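Local coordinates for protein five-membered-cyclitol-phosphate synthase (Streptomyces citricolor, PDB 6K96) that is an enzyme of the myo-inositol-1-phosphate synthase family that binds nicotinamide-adenine-dinucleotide and a sodium ion, at residues 260-265 and 287-292; 214-219 and 254-259. All blocks are in the same frame, centred on the assembly; numbering follows the deposited sequence.

Contact 1: residues 260-265 and 287-292; sequences AHLKDH and KLKVQD. With NAD (nicotinamide-adenine-dinucleotide), chain G.
The carboxylate of D264 meets the side-chain amide of Q291 almost in one plane, the two groups turned only 4° apart while their chains cross at about a right angle. Q291 NE2 donates to D264 OD2 over 2.9 Å, reaching the anti side of the carboxylate through a somewhat bent bond. D264 has CG anti to the backbone N (chi1 -176°), which brings its carboxylate close to residues 291 and 292; its other oxygen, OD1, accepts a hydrogen bond from S293 OG. The backbone adds a second link, D292 N to D264 O at 2.9 Å. K289 NZ sits over one face of the H265 ring, displaced toward the rim and 3.3 Å from H265 ND1, and V290 O lies at the ring's edge. K289 gets there because its chain leaves the strand extended and then bends at chi3 and chi4. D292 carries the contact into the nicotinamide-adenine-dinucleotide pocket, its backbone O taking a 3.0 Å hydrogen bond from N7N of that ligand, with a weak one to D292 OD1. A type II' turn from L262 to H265 leads into strand 265-275, whose antiparallel pairing with strand 281-291 begins here at H265 and Q291, just ahead of helix 292-313; residues 287-289 extend the sheet into the second subunit.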
ATOM      1  N   ALA B 260     -11.795  16.971  -1.443  1.00 27.79           N
ATOM      2  CA  ALA B 260     -12.723  17.750  -0.616  1.00 28.05           C
ATOM      3  C   ALA B 260     -13.135  16.881   0.573  1.00 27.81           C
ATOM      4  O   ALA B 260     -13.083  17.427   1.689  1.00 27.33           O
ATOM      5  CB  ALA B 260     -13.888  18.227  -1.463  1.00 28.72           C
ATOM      6  N   HIS B 261     -13.447  15.595   0.320  1.00 27.90           N
ATOM      7  CA  HIS B 261     -13.961  14.629   1.342  1.00 28.02           C
ATOM      8  C   HIS B 261     -12.858  14.194   2.324  1.00 27.84           C
ATOM      9  O   HIS B 261     -13.204  13.493   3.229  1.00 28.09           O
ATOM     10  CB  HIS B 261     -14.628  13.408   0.674  1.00 28.17           C
ATOM     11  CG  HIS B 261     -13.665  12.435   0.063  1.00 27.61           C
ATOM     12  ND1 HIS B 261     -13.521  12.299  -1.299  1.00 27.71           N
ATOM     13  CD2 HIS B 261     -12.796  11.556   0.621  1.00 27.06           C
ATOM     14  CE1 HIS B 261     -12.584  11.401  -1.552  1.00 27.33           C
ATOM     15  NE2 HIS B 261     -12.102  10.952  -0.392  1.00 26.80           N
ATOM     16  N   LEU B 262     -11.583  14.526   2.125  1.00 27.72           N
ATOM     17  CA  LEU B 262     -10.547  14.395   3.186  1.00 27.77           C
ATOM     18  C   LEU B 262     -10.715  15.441   4.290  1.00 28.10           C
ATOM     19  O   LEU B 262     -10.191  15.169   5.380  1.00 27.53           O
ATOM     20  CB  LEU B 262      -9.130  14.489   2.629  1.00 27.50           C
ATOM     21  CG  LEU B 262      -8.675  13.289   1.792  1.00 27.70           C
ATOM     22  CD1 LEU B 262      -7.202  13.408   1.369  1.00 27.57           C
ATOM     23  CD2 LEU B 262      -8.855  12.015   2.535  1.00 27.67           C
ATOM     24  N   LYS B 263     -11.312  16.609   4.027  1.00 29.05           N
ATOM     25  CA  LYS B 263     -11.444  17.691   5.045  1.00 29.47           C
ATOM     26  C   LYS B 263     -10.077  17.967   5.695  1.00 28.15           C
ATOM     27  O   LYS B 263      -9.090  18.144   4.978  1.00 27.22           O
ATOM     28  CB  LYS B 263     -12.526  17.282   6.060  1.00 31.11           C
ATOM     29  CG  LYS B 263     -13.943  17.402   5.507  1.00 33.46           C
ATOM     30  CD  LYS B 263     -14.938  16.331   5.944  1.00 35.44           C
ATOM     31  CE  LYS B 263     -16.399  16.705   5.714  1.00 37.41           C
ATOM     32  NZ  LYS B 263     -16.863  17.762   6.664  1.00 38.53           N
ATOM     33  N   ASP B 264     -10.001  17.969   7.028  1.00 27.77           N
ATOM     34  CA  ASP B 264      -8.744  18.220   7.794  1.00 26.95           C
ATOM     35  C   ASP B 264      -7.832  16.995   7.830  1.00 26.49           C
ATOM     36  O   ASP B 264      -6.761  17.157   8.394  1.00 25.87           O
ATOM     37  CB  ASP B 264      -8.992  18.712   9.210  1.00 26.89           C
ATOM     38  CG  ASP B 264      -7.741  19.073   9.981  1.00 26.81           C
ATOM     39  OD1 ASP B 264      -7.043  20.097   9.648  1.00 27.14           O
ATOM     40  OD2 ASP B 264      -7.439  18.330  10.919  1.00 27.02           O
ATOM     41  N   HIS B 265      -8.155  15.896   7.157  1.00 26.75           N
ATOM     42  CA  HIS B 265      -7.216  14.758   7.015  1.00 27.67           C
ATOM     43  C   HIS B 265      -6.099  15.075   6.043  1.00 27.76           C
ATOM     44  O   HIS B 265      -6.353  15.727   5.081  1.00 28.32           O
ATOM     45  CB  HIS B 265      -7.885  13.484   6.503  1.00 28.69           C
ATOM     46  CG  HIS B 265      -8.576  12.731   7.567  1.00 29.32           C
ATOM     47  ND1 HIS B 265      -9.877  12.356   7.425  1.00 30.40           N
ATOM     48  CD2 HIS B 265      -8.165  12.315   8.784  1.00 30.15           C
ATOM     49  CE1 HIS B 265     -10.270  11.694   8.514  1.00 31.51           C
ATOM     50  NE2 HIS B 265      -9.236  11.670   9.388  1.00 31.31           N
ATOM     51  N   LYS B 287       1.959   4.484   2.953  1.00 26.44           N
ATOM     52  CA  LYS B 287       0.861   5.458   3.096  1.00 25.77           C
ATOM     53  C   LYS B 287       0.837   5.963   4.536  1.00 25.60           C
ATOM     54  O   LYS B 287       1.026   5.139   5.405  1.00 25.87           O
ATOM     55  CB  LYS B 287      -0.463   4.835   2.707  1.00 25.82           C
ATOM     56  CG  LYS B 287      -1.600   5.808   2.921  1.00 25.70           C
ATOM     57  CD  LYS B 287      -2.896   5.335   2.412  1.00 26.18           C
ATOM     58  CE  LYS B 287      -3.996   6.290   2.842  1.00 26.40           C
ATOM     59  NZ  LYS B 287      -5.333   5.672   2.680  1.00 26.92           N
ATOM     60  N   LEU B 288       0.684   7.276   4.736  1.00 25.18           N
ATOM     61  CA  LEU B 288       0.521   7.947   6.030  1.00 25.14           C
ATOM     62  C   LEU B 288      -0.834   8.614   6.015  1.00 25.82           C
ATOM     63  O   LEU B 288      -1.128   9.232   5.009  1.00 25.54           O
ATOM     64  CB  LEU B 288       1.648   8.941   6.195  1.00 24.93           C
ATOM     65  CG  LEU B 288       1.530   9.887   7.380  1.00 24.83           C
ATOM     66  CD1 LEU B 288       1.331   9.129   8.668  1.00 24.90           C
ATOM     67  CD2 LEU B 288       2.752  10.800   7.481  1.00 24.86           C
ATOM     68  N   LYS B 289      -1.704   8.342   6.993  1.00 27.18           N
ATOM     69  CA  LYS B 289      -2.930   9.158   7.173  1.00 28.39           C
ATOM     70  C   LYS B 289      -2.816   9.820   8.533  1.00 28.68           C
ATOM     71  O   LYS B 289      -2.420   9.089   9.415  1.00 30.94           O
ATOM     72  CB  LYS B 289      -4.203   8.339   6.998  1.00 29.42           C
ATOM     73  CG  LYS B 289      -5.444   9.181   6.716  1.00 30.58           C
ATOM     74  CD  LYS B 289      -6.651   8.370   6.354  1.00 32.02           C
ATOM     75  CE  LYS B 289      -7.559   9.055   5.346  1.00 34.06           C
ATOM     76  NZ  LYS B 289      -8.811   9.589   5.962  1.00 35.75           N
ATOM     77  N   VAL B 290      -3.107  11.125   8.674  1.00 28.11           N
ATOM     78  CA  VAL B 290      -3.162  11.850   9.971  1.00 27.88           C
ATOM     79  C   VAL B 290      -4.303  12.867   9.978  1.00 28.28           C
ATOM     80  O   VAL B 290      -4.810  13.222   8.888  1.00 28.83           O
ATOM     81  CB  VAL B 290      -1.817  12.531  10.217  1.00 28.05           C
ATOM     82  CG1 VAL B 290      -0.692  11.526  10.242  1.00 28.19           C
ATOM     83  CG2 VAL B 290      -1.523  13.619   9.203  1.00 28.02           C
ATOM     84  N   GLN B 291      -4.725  13.311  11.155  1.00 28.88           N
ATOM     85  CA  GLN B 291      -5.648  14.476  11.327  1.00 29.54           C
ATOM     86  C   GLN B 291      -4.774  15.722  11.298  1.00 29.57           C
ATOM     87  O   GLN B 291      -4.236  16.047  12.349  1.00 28.16           O
ATOM     88  CB  GLN B 291      -6.301  14.632  12.702  1.00 29.76           C
ATOM     89  CG  GLN B 291      -7.747  14.255  12.837  1.00 30.35           C
ATOM     90  CD  GLN B 291      -8.775  14.596  11.785  1.00 30.47           C
ATOM     91  OE1 GLN B 291      -9.715  13.837  11.688  1.00 31.76           O
ATOM     92  NE2 GLN B 291      -8.669  15.676  11.027  1.00 29.35           N
ATOM     93  N   ASP B 292      -4.601  16.347  10.130  1.00 31.16           N
ATOM     94  CA  ASP B 292      -3.542  17.387   9.902  1.00 31.90           C
ATOM     95  C   ASP B 292      -3.526  18.373  11.084  1.00 31.54           C
ATOM     96  O   ASP B 292      -2.459  18.603  11.645  1.00 31.82           O
ATOM     97  CB  ASP B 292      -3.696  18.056   8.537  1.00 33.24           C
ATOM     98  CG  ASP B 292      -2.482  18.862   8.114  1.00 34.72           C
ATOM     99  OD1 ASP B 292      -1.389  18.397   8.432  1.00 35.68           O
ATOM    100  OD2 ASP B 292      -2.656  20.008   7.541  1.00 36.81           O
TER
HETATM  101  PA  NAD G 400      -7.010  27.700   8.910  1.00 29.78           P
HETATM  102  O1A NAD G 400      -7.073  28.093   7.485  1.00 29.76           O
HETATM  103  O2A NAD G 400      -7.957  26.607   9.325  1.00 30.34           O
HETATM  104  O5B NAD G 400      -7.078  28.900   9.932  1.00 30.93           O
HETATM  105  C5B NAD G 400      -6.849  30.204   9.350  1.00 33.59           C
HETATM  106  C4B NAD G 400      -7.740  31.208  10.032  1.00 35.21           C
HETATM  107  O4B NAD G 400      -7.225  32.578   9.935  1.00 36.59           O
HETATM  108  C3B NAD G 400      -9.149  31.261   9.434  1.00 36.05           C
HETATM  109  O3B NAD G 400     -10.088  31.320  10.502  1.00 36.05           O
HETATM  110  C2B NAD G 400      -9.125  32.587   8.679  1.00 37.11           C
HETATM  111  O2B NAD G 400     -10.472  32.893   8.461  1.00 37.92           O
HETATM  112  C1B NAD G 400      -8.345  33.420   9.701  1.00 37.63           C
HETATM  113  N9A NAD G 400      -7.843  34.712   9.279  1.00 39.08           N
HETATM  114  C8A NAD G 400      -7.496  35.023   7.987  1.00 40.23           C
HETATM  115  N7A NAD G 400      -6.974  36.222   7.868  1.00 41.35           N
HETATM  116  C5A NAD G 400      -6.944  36.728   9.163  1.00 40.54           C
HETATM  117  C6A NAD G 400      -6.491  37.961   9.676  1.00 41.38           C
HETATM  118  N6A NAD G 400      -5.946  38.900   8.912  1.00 40.98           N
HETATM  119  N1A NAD G 400      -6.557  38.150  11.022  1.00 42.21           N
HETATM  120  C2A NAD G 400      -7.110  37.171  11.763  1.00 41.28           C
HETATM  121  N3A NAD G 400      -7.581  35.987  11.381  1.00 40.11           N
HETATM  122  C4A NAD G 400      -7.466  35.805  10.052  1.00 40.05           C
HETATM  123  O3  NAD G 400      -5.529  27.203   9.193  1.00 28.66           O
HETATM  124  PN  NAD G 400      -5.005  26.074  10.211  1.00 27.10           P
HETATM  125  O1N NAD G 400      -5.540  26.398  11.553  1.00 27.10           O
HETATM  126  O2N NAD G 400      -5.278  24.792   9.486  1.00 27.21           O
HETATM  127  O5D NAD G 400      -3.423  26.390  10.202  1.00 27.40           O
HETATM  128  C5D NAD G 400      -2.991  27.733  10.669  1.00 27.59           C
HETATM  129  C4D NAD G 400      -1.566  27.968  10.262  1.00 27.48           C
HETATM  130  O4D NAD G 400      -0.668  27.033  10.903  1.00 26.98           O
HETATM  131  C3D NAD G 400      -1.344  27.818   8.750  1.00 27.60           C
HETATM  132  O3D NAD G 400      -0.405  28.799   8.364  1.00 28.24           O
HETATM  133  C2D NAD G 400      -0.628  26.475   8.644  1.00 27.35           C
HETATM  134  O2D NAD G 400       0.268  26.316   7.561  1.00 27.16           O
HETATM  135  C1D NAD G 400       0.221  26.495   9.914  1.00 27.20           C
HETATM  136  N1N NAD G 400       0.706  25.115  10.218  1.00 26.92           N
HETATM  137  C2N NAD G 400      -0.237  24.033  10.243  1.00 26.96           C
HETATM  138  C3N NAD G 400       0.178  22.714  10.330  1.00 26.33           C
HETATM  139  C7N NAD G 400      -0.884  21.630  10.392  1.00 26.37           C
HETATM  140  O7N NAD G 400      -2.064  21.941  10.490  1.00 26.14           O
HETATM  141  N7N NAD G 400      -0.490  20.362  10.324  1.00 26.09           N
HETATM  142  C4N NAD G 400       1.551  22.474  10.353  1.00 26.22           C
HETATM  143  C5N NAD G 400       2.442  23.529  10.505  1.00 26.46           C
HETATM  144  C6N NAD G 400       2.014  24.834  10.350  1.00 26.73           C

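Contact 2: residues 214-219 and 254-259; sequences LNLGGN and PSAGYV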
ATOM      1  N   LEU B 214       4.188  12.353  -2.222  1.00 27.49           N
ATOM      2  CA  LEU B 214       3.062  13.250  -2.554  1.00 28.44           C
ATOM      3  C   LEU B 214       2.089  13.301  -1.400  1.00 28.06           C
ATOM      4  O   LEU B 214       2.008  12.295  -0.743  1.00 29.22           O
ATOM      5  CB  LEU B 214       2.408  12.844  -3.872  1.00 29.68           C
ATOM      6  CG  LEU B 214       2.112  11.365  -4.093  1.00 30.13           C
ATOM      7  CD1 LEU B 214       0.608  11.158  -4.073  1.00 30.25           C
ATOM      8  CD2 LEU B 214       2.658  10.980  -5.474  1.00 30.76           C
ATOM      9  N   ASN B 215       1.427  14.449  -1.206  1.00 27.74           N
ATOM     10  CA  ASN B 215       0.482  14.763  -0.097  1.00 27.21           C
ATOM     11  C   ASN B 215      -0.882  15.137  -0.706  1.00 26.97           C
ATOM     12  O   ASN B 215      -0.941  15.535  -1.883  1.00 26.70           O
ATOM     13  CB  ASN B 215       1.026  15.834   0.843  1.00 27.38           C
ATOM     14  CG  ASN B 215       2.407  15.506   1.377  1.00 27.89           C
ATOM     15  OD1 ASN B 215       2.562  15.054   2.528  1.00 28.88           O
ATOM     16  ND2 ASN B 215       3.422  15.698   0.545  1.00 28.09           N
ATOM     17  N   LEU B 216      -1.961  14.843   0.020  1.00 26.30           N
ATOM     18  CA  LEU B 216      -3.356  15.142  -0.394  1.00 26.12           C
ATOM     19  C   LEU B 216      -3.987  15.790   0.828  1.00 25.20           C
ATOM     20  O   LEU B 216      -3.651  15.344   1.887  1.00 24.76           O
ATOM     21  CB  LEU B 216      -4.126  13.857  -0.748  1.00 26.43           C
ATOM     22  CG  LEU B 216      -3.493  12.909  -1.761  1.00 26.69           C
ATOM     23  CD1 LEU B 216      -4.296  11.594  -1.863  1.00 26.95           C
ATOM     24  CD2 LEU B 216      -3.413  13.588  -3.131  1.00 27.16           C
ATOM     25  N   GLY B 217      -4.885  16.747   0.671  1.00 24.69           N
ATOM     26  CA  GLY B 217      -5.543  17.407   1.800  1.00 24.44           C
ATOM     27  C   GLY B 217      -6.877  17.950   1.359  1.00 24.74           C
ATOM     28  O   GLY B 217      -7.184  17.864   0.130  1.00 25.05           O
ATOM     29  N   GLY B 218      -7.644  18.522   2.280  1.00 24.79           N
ATOM     30  CA  GLY B 218      -8.992  19.042   1.974  1.00 25.18           C
ATOM     31  C   GLY B 218      -9.435  20.155   2.885  1.00 25.47           C
ATOM     32  O   GLY B 218     -10.611  20.329   2.981  1.00 25.51           O
ATOM     33  N   ASN B 219      -8.515  20.888   3.507  1.00 26.33           N
ATOM     34  CA  ASN B 219      -8.825  22.040   4.393  1.00 27.62           C
ATOM     35  C   ASN B 219      -8.307  23.350   3.794  1.00 29.42           C
ATOM     36  O   ASN B 219      -7.598  23.356   2.776  1.00 29.72           O
ATOM     37  CB  ASN B 219      -8.279  21.864   5.820  1.00 27.39           C
ATOM     38  CG  ASN B 219      -6.791  21.625   5.927  1.00 26.97           C
ATOM     39  OD1 ASN B 219      -6.029  21.943   5.017  1.00 26.98           O
ATOM     40  ND2 ASN B 219      -6.380  20.992   7.007  1.00 26.90           N
ATOM     41  N   PRO B 254       4.430  18.555  -2.761  1.00 45.94           N
ATOM     42  CA  PRO B 254       3.763  18.907  -1.502  1.00 44.08           C
ATOM     43  C   PRO B 254       2.264  19.175  -1.671  1.00 41.72           C
ATOM     44  O   PRO B 254       1.612  19.269  -0.682  1.00 41.08           O
ATOM     45  CB  PRO B 254       4.417  20.241  -1.084  1.00 45.94           C
ATOM     46  CG  PRO B 254       4.795  20.863  -2.400  1.00 46.42           C
ATOM     47  CD  PRO B 254       5.280  19.671  -3.222  1.00 47.61           C
ATOM     48  N   SER B 255       1.779  19.325  -2.907  1.00 41.36           N
ATOM     49  CA  SER B 255       0.336  19.532  -3.167  1.00 41.24           C
ATOM     50  C   SER B 255      -0.122  18.733  -4.389  1.00 41.68           C
ATOM     51  O   SER B 255      -0.548  19.375  -5.385  1.00 44.60           O
ATOM     52  CB  SER B 255       0.017  20.972  -3.286  1.00 41.53           C
ATOM     53  OG  SER B 255      -1.377  21.148  -3.171  1.00 42.72           O
ATOM     54  N   ALA B 256      -0.118  17.387  -4.301  1.00 39.61           N
ATOM     55  CA  ALA B 256      -0.549  16.490  -5.408  1.00 38.45           C
ATOM     56  C   ALA B 256      -1.989  16.813  -5.797  1.00 37.97           C
ATOM     57  O   ALA B 256      -2.388  16.531  -6.956  1.00 39.43           O
ATOM     58  CB  ALA B 256      -0.414  15.032  -5.091  1.00 37.83           C
ATOM     59  N   GLY B 257      -2.775  17.393  -4.888  1.00 35.96           N
ATOM     60  CA  GLY B 257      -4.215  17.519  -5.176  1.00 34.00           C
ATOM     61  C   GLY B 257      -5.051  17.664  -3.938  1.00 31.79           C
ATOM     62  O   GLY B 257      -4.671  17.162  -2.847  1.00 32.22           O
ATOM     63  N   TYR B 258      -6.145  18.367  -4.128  1.00 30.17           N
ATOM     64  CA  TYR B 258      -7.062  18.807  -3.069  1.00 29.20           C
ATOM     65  C   TYR B 258      -8.289  17.901  -3.171  1.00 29.15           C
ATOM     66  O   TYR B 258      -8.981  17.915  -4.216  1.00 29.21           O
ATOM     67  CB  TYR B 258      -7.407  20.280  -3.216  1.00 28.74           C
ATOM     68  CG  TYR B 258      -8.494  20.724  -2.290  1.00 28.71           C
ATOM     69  CD1 TYR B 258      -8.210  21.115  -1.001  1.00 28.32           C
ATOM     70  CD2 TYR B 258      -9.812  20.748  -2.699  1.00 29.37           C
ATOM     71  CE1 TYR B 258      -9.203  21.582  -0.159  1.00 28.37           C
ATOM     72  CE2 TYR B 258     -10.830  21.153  -1.854  1.00 29.22           C
ATOM     73  CZ  TYR B 258     -10.529  21.550  -0.570  1.00 28.78           C
ATOM     74  OH  TYR B 258     -11.537  21.951   0.265  1.00 28.83           O
ATOM     75  N   VAL B 259      -8.540  17.104  -2.120  1.00 28.49           N
ATOM     76  CA  VAL B 259      -9.666  16.125  -2.120  1.00 28.01           C
ATOM     77  C   VAL B 259     -10.623  16.529  -1.019  1.00 27.56           C
ATOM     78  O   VAL B 259     -10.266  16.474   0.156  1.00 26.89           O
ATOM     79  CB  VAL B 259      -9.142  14.697  -2.009  1.00 28.08           C
ATOM     80  CG1 VAL B 259     -10.246  13.642  -1.853  1.00 28.13           C
ATOM     81  CG2 VAL B 259      -8.265  14.437  -3.228  1.00 28.23           C
TER
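The Y258 ring lies against the backbone of residues 217-219, with N219 O at its edge and near its plane, 3.8 Å from Y258 CE1. G218 CA approaches the ring obliquely, 3.3 Å from Y258 CE1. CG of Y258 stands anti to the backbone N (chi1 171°), which carries the ring along the glycine backbone; R223 makes a cation-pi contact with it, and F222 of helix 220-225 also touches the side chain. Next to the ring the two chains run parallel, G217 pairing with Y258, and V259 N gives G217 O a fairly straight hydrogen bond of 2.7 Å. This is part of a mixed sheet in which strand 207-217 has strand 265-275 antiparallel to it and 255-258 parallel. Farther back the pairing loosens as the second chain turns a corner at A256, whose N makes a weak bond to N215 O. The A256 methyl points toward the first strand, 3.8 Å from L214 CB and 3.9 Å from L216 CD2. Back at the Y258 end, N219 is the N-cap of helix 220-225, its OD1 accepting from F222 N, while L214 and L216 also pack on the third subunit.

In the fold
The centres of the two contacts lie about 9 Å apart, and both reach the same mixed sheet. They follow in series along the chain: contact 2 joins strand 207-217 to 255-258, and contact 1 then joins the turn before strand 265-275 to the end of strand 281-291. They touch directly, N219 ND2 lying 2.9 Å from D264 OD1 in a probable hydrogen bond, and L262 packing on L216. That junction is close to the bound sodium ion, to whose site S293 belongs. The ends of strands 207-217 and 281-291 thus lead to residues beside the sodium ion and the nicotinamide-adenine-dinucleotide, and both contacts also touch the third subunit.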